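Local coordinates for protein thermotoga maritima TmcAL (Thermotoga maritima, PDB 5Y0T) that belongs to the HIGH nucleotidyl transferase family of the HUP clan, forms a two-chain assembly and binds adenosine-5'-rp-alpha-thio-triphosphate in a pocket, at residues A[332-337]-A[357-362]; A[367-372]-A[383-388]; A[393-398]-A[411-416]. All coordinates share one frame; numbering follows the deposited sequence.

Contact 1. Residues A[332-337]-A[357-362]; sequences KGPQYI and AKLPIV. With EDO (1,2-ethanediol), chain G.
The buried carbonyl oxygen of Gln335 has no hydrogen-bond partner in the model; CD of Pro360 presses against it instead, with the CD to Gln335 O distance only 3.2 Å. One residue further on, the pairing becomes regular. Ile337 N donates to Pro360 O over 2.9 Å in an almost linear bond, and Ile337 O accepts from Val362 N, also at 2.9 Å. One residue therefore uses both its backbone groups against the residues flanking Ile361, which is the signature of a parallel bridge.

Apolar side chains pack beside this bridge. Leu359 crosses Ile337 at about a right angle, its CB 4.0 Å from Ile337 CG1; with CG anti to the carbonyl carbon (chi1 -67°), its two methyls are carried to the Pro334 carbonyl. CD1 lies 3.2 Å from Pro334 O and also meets the proline ring at CG. The tip of Ile337, CD1, reaches CB of Ala357, while CG2 of Val362 touches CB of Tyr336.

The Gln335 side chain folds back, its NE2 bonding to Gly333 O at 3.0 Å from above the carbonyl plane and also to a 1,2-ethanediol molecule, probably from the crystallisation liquor. Its OE1 is taken by Asp380 N. Strand 337-343, helix 346-356 and strand 361-362 form a beta-alpha-beta crossover with adjacent parallel strands, joined to the main sheet through the antiparallel pairing of strand 337-343 with strand 66-70.

Contact 2. Residues A[367-372]-A[383-388]; sequences LYRKVL and LFLEQI
Tyr368 holds CG between its backbone N and carbonyl carbon (chi1 80°), and its ring slides past Ile388 and Phe384 in the opposite direction, with Leu385 at its edge. Leu372, one turn later, has CG anti to the backbone N (chi1 178°) and extends its two methyls into the same seam. The two segments belong to an antiparallel pair of helices, 368-374 and 381-399, joined by a short connection; the short axes run at 158° to each other and approach to 11.5 Å. That spacing is filled by large side chains from both partners.

Ile388 lies over one face of the Tyr368 ring. Its CG2 forms a CH-pi contact, 3.5 Å from CE1 of Tyr368, while CD1 sits over the same ring nearer CG. CD2 of Leu385 comes close to the ring plane. A second CH-pi contact is built the other way round: CD1 of Leu372 stands over a face of the Phe384 ring, 3.7 Å from its CD2 atom, while CD1 of Tyr368 approaches the edge of that phenyl group. Phe384 also meets Tyr336 edge-to-face, which ties the helix pair to the chain before strand 337-343.

Leu385 is the meeting point of the seam. Its CD2 packs against CD2 of Leu372 at 3.7 Å and also lies over one face of the Arg369 guanidinium, 4.0 Å from NH2, where the pair is nearer solvent. All the direct contacts are apolar or lie against a flat group. The polar end of Tyr368 is joined to the other helix by a water, 2.8 Å from Tyr368 OH, that donates to Leu385 O at 2.8 Å.

Contact 3. Residues A[393-398]-A[411-416]; sequences KATNFY and ERDFSI
Asn396 and Glu411 meet through a single side-chain bond: ND2 of Asn396 donates to OE1 of Glu411 over 2.9 Å. With CG of Asn396 anti to the carbonyl carbon (chi1 -70°), the amide end comes nearer to Glu411 than the start of the side chain suggests. The acceptor is reached on the anti side of the carboxylate, with the donor 25° out of its plane, while the bond lies close to the amide plane of Asn396; the two flat groups are turned 55° against each other. Nearby, OG1 of Thr395 lies 2.8 Å from OD1 of Asp413, and OG1 is also within reach of Asp391 O in its own helix. The Thr395 methyl, CG2, rests 4.0 Å from CB of Arg412, the two side chains crossing at about a right angle.

Two waters fill the next layer. One donates to Asn396 OD1 and to Asp413 OD1 and accepts from Asp413 N, each at 2.8 Å. The other accepts from Arg412 N at 2.9 Å and lies next to the same amide oxygen. Together they satisfy two backbone N-H groups in the first turn of helix 412-415, for which Glu411 is the N-cap residue, and they link that turn to the Asn396 side chain. Glu411 O in turn accepts from both Phe414 N and Ser415 N.

Further out lie charged partners. OD2 of Asp413 makes salt bridges with Lys52 and Arg338, and Arg412 reaches Asp51 through NH2. Arg288 of the second subunit packs on Asn396 and Glu411, and Arg262 of that subunit donates to Asn396 O. The contact therefore joins the C-terminal part of helix 381-399 to the short helix 412-415, with helix 52-61 alongside, strand 337-343 within reach through Arg338 and the other subunit beyond.

In the fold
All three contacts are largely buried and follow one another along the chain, but their chemistry differs. Contact 1 pairs backbone with backbone at the sheet, contact 2 packs apolar side chains between helices, and contact 3 is polar, wet and borders the second subunit, which touches neither of the others. Contacts 2 and 3 share helix 381-399, their centres about 15 Å apart, and touch where Tyr368 packs on Phe414. Contacts 1 and 2, centres about 10 Å apart, are joined by Gln387, whose amide probably bonds to Gln335 N and Gly333 O. Contacts 1 and 3 do not touch; their nearest atoms are about 8 Å apart.

Contact 1. Residues A[332-337]-A[357-362]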
# COMPACT_ATOMS: atom_id res chain seq x y z
N LYS A 332 -23.98 11.09 -11.00
CA LYS A 332 -24.99 10.04 -11.16
C LYS A 332 -25.44 9.42 -9.83
O LYS A 332 -26.48 8.75 -9.76
CB LYS A 332 -24.45 8.94 -12.07
CG LYS A 332 -23.99 9.42 -13.45
CD LYS A 332 -23.78 8.23 -14.40
CE LYS A 332 -23.46 8.68 -15.83
NZ LYS A 332 -23.26 7.51 -16.73
N GLY A 333 -24.68 9.62 -8.77
CA GLY A 333 -25.06 9.07 -7.48
C GLY A 333 -24.69 7.60 -7.30
O GLY A 333 -24.01 7.00 -8.14
N PRO A 334 -25.14 7.02 -6.18
CA PRO A 334 -25.02 5.58 -5.90
C PRO A 334 -25.77 4.77 -6.93
O PRO A 334 -26.83 5.21 -7.40
CB PRO A 334 -25.66 5.43 -4.51
CG PRO A 334 -26.65 6.58 -4.45
CD PRO A 334 -25.91 7.72 -5.14
N GLN A 335 -25.20 3.64 -7.35
CA GLN A 335 -25.84 2.82 -8.36
C GLN A 335 -26.58 1.61 -7.77
O GLN A 335 -27.15 0.81 -8.51
CB GLN A 335 -24.80 2.37 -9.40
CG GLN A 335 -24.15 3.57 -10.13
CD GLN A 335 -25.17 4.43 -10.87
OE1 GLN A 335 -25.88 3.94 -11.74
NE2 GLN A 335 -25.25 5.72 -10.52
N TYR A 336 -26.57 1.46 -6.44
CA TYR A 336 -27.25 0.31 -5.83
C TYR A 336 -27.67 0.65 -4.41
O TYR A 336 -27.14 1.59 -3.79
CB TYR A 336 -26.33 -0.95 -5.79
CG TYR A 336 -24.97 -0.61 -5.21
CD1 TYR A 336 -24.75 -0.60 -3.83
CD2 TYR A 336 -23.92 -0.23 -6.03
CE1 TYR A 336 -23.52 -0.23 -3.30
CE2 TYR A 336 -22.69 0.13 -5.51
CZ TYR A 336 -22.48 0.12 -4.16
OH TYR A 336 -21.24 0.50 -3.67
N ILE A 337 -28.62 -0.11 -3.90
CA ILE A 337 -28.99 -0.04 -2.51
C ILE A 337 -28.47 -1.30 -1.81
O ILE A 337 -28.96 -2.39 -2.09
CB ILE A 337 -30.51 0.07 -2.32
CG1 ILE A 337 -31.02 1.38 -2.94
CG2 ILE A 337 -30.85 0.02 -0.84
CD1 ILE A 337 -32.53 1.39 -3.24
N ALA A 357 -38.32 0.66 -5.74
CA ALA A 357 -36.98 1.26 -5.68
C ALA A 357 -36.50 1.66 -7.06
O ALA A 357 -36.88 1.06 -8.05
CB ALA A 357 -35.99 0.33 -5.03
N LYS A 358 -35.67 2.71 -7.11
CA LYS A 358 -35.13 3.21 -8.38
C LYS A 358 -33.71 2.74 -8.61
O LYS A 358 -33.11 3.10 -9.62
CB LYS A 358 -35.17 4.75 -8.41
CG LYS A 358 -36.48 5.38 -7.92
CD LYS A 358 -36.28 6.88 -7.63
CE LYS A 358 -37.49 7.49 -6.92
NZ LYS A 358 -37.47 8.97 -7.00
N LEU A 359 -33.15 1.99 -7.66
CA LEU A 359 -31.82 1.38 -7.81
C LEU A 359 -31.93 -0.10 -7.49
O LEU A 359 -32.78 -0.48 -6.69
CB LEU A 359 -30.79 2.04 -6.88
CG LEU A 359 -30.38 3.50 -7.11
CD1 LEU A 359 -29.47 3.99 -5.99
CD2 LEU A 359 -29.69 3.61 -8.46
N PRO A 360 -31.06 -0.93 -8.08
CA PRO A 360 -31.03 -2.37 -7.78
C PRO A 360 -30.75 -2.61 -6.30
O PRO A 360 -29.91 -1.91 -5.73
CB PRO A 360 -29.87 -2.90 -8.65
CG PRO A 360 -29.70 -1.88 -9.72
CD PRO A 360 -30.04 -0.56 -9.08
N ILE A 361 -31.44 -3.56 -5.70
CA ILE A 361 -31.25 -3.87 -4.29
C ILE A 361 -30.32 -5.07 -4.15
O ILE A 361 -30.57 -6.12 -4.75
CB ILE A 361 -32.60 -4.14 -3.60
CG1 ILE A 361 -33.42 -2.85 -3.54
CG2 ILE A 361 -32.40 -4.71 -2.20
CD1 ILE A 361 -34.91 -3.08 -3.40
N VAL A 362 -29.25 -4.91 -3.39
CA VAL A 362 -28.30 -5.99 -3.15
C VAL A 362 -28.47 -6.49 -1.72
O VAL A 362 -28.24 -5.75 -0.77
CB VAL A 362 -26.83 -5.52 -3.36
CG1 VAL A 362 -25.84 -6.65 -3.04
CG2 VAL A 362 -26.63 -5.01 -4.79
C1 EDO G . -28.79 5.25 -11.56
O1 EDO G . -29.66 4.87 -12.65
C2 EDO G . -28.61 6.77 -11.55
O2 EDO G . -27.48 7.14 -12.38

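Contact 2. Residues A[367-372]-A[383-388]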
# COMPACT_ATOMS: atom_id res chain seq x y z
N LEU A 367 -24.38 -12.64 -5.16
CA LEU A 367 -25.17 -12.48 -6.37
C LEU A 367 -25.09 -11.09 -7.03
O LEU A 367 -25.82 -10.84 -7.99
CB LEU A 367 -26.64 -12.80 -6.07
CG LEU A 367 -26.92 -14.16 -5.41
CD1 LEU A 367 -28.43 -14.36 -5.25
CD2 LEU A 367 -26.30 -15.30 -6.19
N TYR A 368 -24.28 -10.17 -6.51
CA TYR A 368 -24.48 -8.79 -6.97
C TYR A 368 -24.21 -8.61 -8.45
O TYR A 368 -24.83 -7.76 -9.08
CB TYR A 368 -23.66 -7.79 -6.15
CG TYR A 368 -22.19 -7.61 -6.47
CD1 TYR A 368 -21.76 -7.00 -7.64
CD2 TYR A 368 -21.23 -7.94 -5.53
CE1 TYR A 368 -20.43 -6.81 -7.90
CE2 TYR A 368 -19.89 -7.74 -5.77
CZ TYR A 368 -19.49 -7.16 -6.95
OH TYR A 368 -18.14 -6.95 -7.19
N ARG A 369 -23.34 -9.44 -9.03
CA ARG A 369 -23.09 -9.34 -10.47
C ARG A 369 -24.28 -9.83 -11.27
O ARG A 369 -24.53 -9.33 -12.37
CB ARG A 369 -21.84 -10.12 -10.87
CG ARG A 369 -20.58 -9.60 -10.21
CD ARG A 369 -19.35 -10.29 -10.75
NE ARG A 369 -18.59 -9.36 -11.58
CZ ARG A 369 -17.57 -8.63 -11.13
NH1 ARG A 369 -17.18 -8.74 -9.87
NH2 ARG A 369 -16.95 -7.80 -11.94
N LYS A 370 -24.99 -10.83 -10.76
CA LYS A 370 -26.20 -11.31 -11.43
C LYS A 370 -27.29 -10.25 -11.31
O LYS A 370 -28.04 -10.02 -12.26
CB LYS A 370 -26.68 -12.65 -10.84
CG LYS A 370 -25.73 -13.79 -11.12
CD LYS A 370 -26.33 -15.18 -10.80
CE LYS A 370 -25.42 -16.28 -11.36
NZ LYS A 370 -25.96 -17.65 -11.18
N VAL A 371 -27.38 -9.62 -10.15
CA VAL A 371 -28.33 -8.52 -9.96
C VAL A 371 -28.09 -7.44 -11.02
O VAL A 371 -29.03 -6.98 -11.69
CB VAL A 371 -28.22 -7.89 -8.55
CG1 VAL A 371 -29.02 -6.60 -8.49
CG2 VAL A 371 -28.71 -8.87 -7.49
N LEU A 372 -26.83 -7.07 -11.21
CA LEU A 372 -26.48 -6.02 -12.17
C LEU A 372 -26.78 -6.44 -13.60
O LEU A 372 -27.31 -5.65 -14.40
CB LEU A 372 -24.99 -5.65 -12.03
CG LEU A 372 -24.51 -4.58 -13.02
CD1 LEU A 372 -25.29 -3.28 -12.85
CD2 LEU A 372 -23.01 -4.33 -12.92
N LEU A 383 -19.75 2.19 -13.30
CA LEU A 383 -19.75 2.94 -12.03
C LEU A 383 -20.23 2.06 -10.87
O LEU A 383 -19.65 2.06 -9.76
CB LEU A 383 -20.63 4.18 -12.15
CG LEU A 383 -20.61 5.11 -10.94
CD1 LEU A 383 -19.18 5.60 -10.66
CD2 LEU A 383 -21.53 6.29 -11.22
N PHE A 384 -21.29 1.30 -11.13
CA PHE A 384 -21.81 0.33 -10.16
C PHE A 384 -20.68 -0.59 -9.71
O PHE A 384 -20.43 -0.75 -8.52
CB PHE A 384 -22.98 -0.45 -10.80
CG PHE A 384 -23.64 -1.49 -9.91
CD1 PHE A 384 -22.95 -2.60 -9.43
CD2 PHE A 384 -25.00 -1.40 -9.65
CE1 PHE A 384 -23.59 -3.57 -8.66
CE2 PHE A 384 -25.66 -2.38 -8.90
CZ PHE A 384 -24.94 -3.46 -8.39
N LEU A 385 -19.98 -1.20 -10.67
CA LEU A 385 -18.90 -2.12 -10.34
C LEU A 385 -17.78 -1.43 -9.57
O LEU A 385 -17.27 -2.00 -8.60
CB LEU A 385 -18.34 -2.78 -11.61
CG LEU A 385 -19.31 -3.76 -12.29
CD1 LEU A 385 -18.75 -4.26 -13.65
CD2 LEU A 385 -19.64 -4.93 -11.39
N GLU A 386 -17.39 -0.22 -9.98
CA GLU A 386 -16.35 0.53 -9.25
C GLU A 386 -16.78 0.90 -7.84
O GLU A 386 -16.00 0.76 -6.89
CB GLU A 386 -15.95 1.80 -10.04
CG GLU A 386 -15.27 1.43 -11.35
CD GLU A 386 -14.79 2.63 -12.16
OE1 GLU A 386 -14.94 3.78 -11.70
OE2 GLU A 386 -14.25 2.42 -13.26
N GLN A 387 -18.02 1.35 -7.69
CA GLN A 387 -18.51 1.71 -6.37
C GLN A 387 -18.51 0.51 -5.43
O GLN A 387 -18.00 0.59 -4.31
CB GLN A 387 -19.92 2.33 -6.46
CG GLN A 387 -19.94 3.73 -7.05
CD GLN A 387 -21.35 4.30 -7.19
OE1 GLN A 387 -22.34 3.59 -7.07
NE2 GLN A 387 -21.43 5.61 -7.41
N ILE A 388 -19.08 -0.61 -5.87
CA ILE A 388 -19.24 -1.74 -4.95
C ILE A 388 -17.89 -2.43 -4.69
O ILE A 388 -17.66 -2.94 -3.59
CB ILE A 388 -20.32 -2.74 -5.47
CG1 ILE A 388 -20.95 -3.49 -4.30
CG2 ILE A 388 -19.75 -3.71 -6.54
CD1 ILE A 388 -22.27 -4.18 -4.69
O HOH W 1 -17.10 -4.83 -8.64

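Contact 3. Residues A[393-398]-A[411-416]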
# COMPACT_ATOMS: atom_id res chain seq x y z
N LYS A 393 -13.48 -3.57 -0.93
CA LYS A 393 -12.07 -3.32 -0.66
C LYS A 393 -11.90 -2.68 0.73
O LYS A 393 -10.99 -3.04 1.49
CB LYS A 393 -11.47 -2.42 -1.75
CG LYS A 393 -10.10 -1.83 -1.41
CD LYS A 393 -9.39 -1.28 -2.65
CE LYS A 393 -10.10 -0.09 -3.27
NZ LYS A 393 -9.47 0.35 -4.57
N ALA A 394 -12.77 -1.73 1.06
CA ALA A 394 -12.70 -1.06 2.35
C ALA A 394 -12.90 -2.06 3.49
O ALA A 394 -12.20 -2.02 4.50
CB ALA A 394 -13.72 0.06 2.44
N THR A 395 -13.88 -2.95 3.32
CA THR A 395 -14.13 -4.00 4.31
C THR A 395 -12.94 -4.93 4.46
O THR A 395 -12.54 -5.27 5.58
CB THR A 395 -15.39 -4.85 3.92
OG1 THR A 395 -16.52 -3.97 3.81
CG2 THR A 395 -15.71 -5.90 4.97
N ASN A 396 -12.37 -5.35 3.34
CA ASN A 396 -11.26 -6.28 3.38
C ASN A 396 -10.02 -5.67 4.03
O ASN A 396 -9.31 -6.34 4.78
CB ASN A 396 -10.94 -6.78 1.97
CG ASN A 396 -12.02 -7.70 1.44
OD1 ASN A 396 -12.83 -8.24 2.20
ND2 ASN A 396 -12.03 -7.91 0.12
N PHE A 397 -9.77 -4.40 3.73
CA PHE A 397 -8.65 -3.68 4.31
C PHE A 397 -8.87 -3.49 5.81
O PHE A 397 -8.00 -3.78 6.62
CB PHE A 397 -8.48 -2.34 3.60
CG PHE A 397 -7.38 -1.49 4.16
CD1 PHE A 397 -6.05 -1.73 3.82
CD2 PHE A 397 -7.67 -0.41 5.01
CE1 PHE A 397 -5.02 -0.92 4.33
CE2 PHE A 397 -6.65 0.40 5.52
CZ PHE A 397 -5.33 0.16 5.17
N TYR A 398 -10.04 -2.99 6.17
CA TYR A 398 -10.39 -2.79 7.58
C TYR A 398 -10.16 -4.04 8.45
O TYR A 398 -9.60 -3.96 9.56
CB TYR A 398 -11.84 -2.34 7.65
CG TYR A 398 -12.41 -2.12 9.03
CD1 TYR A 398 -12.95 -3.19 9.76
CD2 TYR A 398 -12.48 -0.85 9.58
CE1 TYR A 398 -13.51 -2.99 11.02
CE2 TYR A 398 -13.06 -0.63 10.84
CZ TYR A 398 -13.56 -1.71 11.55
OH TYR A 398 -14.12 -1.53 12.80
N GLU A 411 -13.67 -12.71 3.02
CA GLU A 411 -14.26 -11.42 2.66
C GLU A 411 -15.60 -11.28 3.39
O GLU A 411 -16.56 -11.94 3.04
CB GLU A 411 -14.45 -11.31 1.15
CG GLU A 411 -13.13 -11.41 0.36
CD GLU A 411 -13.31 -11.08 -1.11
OE1 GLU A 411 -13.39 -9.89 -1.45
OE2 GLU A 411 -13.39 -12.02 -1.92
N ARG A 412 -15.64 -10.42 4.40
CA ARG A 412 -16.84 -10.33 5.23
C ARG A 412 -18.07 -9.83 4.47
O ARG A 412 -19.19 -10.19 4.83
CB ARG A 412 -16.57 -9.47 6.47
CG ARG A 412 -15.73 -10.26 7.49
CD ARG A 412 -15.23 -9.39 8.64
NE ARG A 412 -16.31 -8.89 9.51
CZ ARG A 412 -16.91 -9.60 10.46
NH1 ARG A 412 -16.60 -10.88 10.63
NH2 ARG A 412 -17.85 -9.04 11.23
N ASP A 413 -17.89 -9.05 3.41
CA ASP A 413 -19.07 -8.71 2.62
C ASP A 413 -19.74 -9.94 2.01
O ASP A 413 -20.94 -9.93 1.76
CB ASP A 413 -18.73 -7.75 1.51
CG ASP A 413 -18.53 -6.37 2.03
OD1 ASP A 413 -17.39 -5.89 1.96
OD2 ASP A 413 -19.51 -5.79 2.56
N PHE A 414 -18.96 -10.94 1.66
CA PHE A 414 -19.56 -12.17 1.14
C PHE A 414 -19.93 -13.19 2.21
O PHE A 414 -20.88 -13.94 2.03
CB PHE A 414 -18.64 -12.75 0.07
CG PHE A 414 -18.43 -11.80 -1.07
CD1 PHE A 414 -19.39 -11.69 -2.07
CD2 PHE A 414 -17.33 -10.96 -1.11
CE1 PHE A 414 -19.24 -10.78 -3.11
CE2 PHE A 414 -17.16 -10.04 -2.16
CZ PHE A 414 -18.11 -9.96 -3.16
N SER A 415 -19.18 -13.22 3.30
CA SER A 415 -19.41 -14.26 4.30
C SER A 415 -20.54 -13.90 5.28
O SER A 415 -21.20 -14.79 5.81
CB SER A 415 -18.11 -14.58 5.06
OG SER A 415 -17.75 -13.52 5.92
N ILE A 416 -20.77 -12.61 5.50
CA ILE A 416 -21.79 -12.15 6.45
C ILE A 416 -23.02 -11.68 5.70
O ILE A 416 -22.96 -10.68 4.99
CB ILE A 416 -21.30 -10.97 7.33
CG1 ILE A 416 -19.94 -11.24 7.99
CG2 ILE A 416 -22.40 -10.54 8.35
CD1 ILE A 416 -19.88 -12.45 8.89
O HOH W 2 -15.64 -8.08 1.96
O HOH W 3 -13.42 -8.66 4.91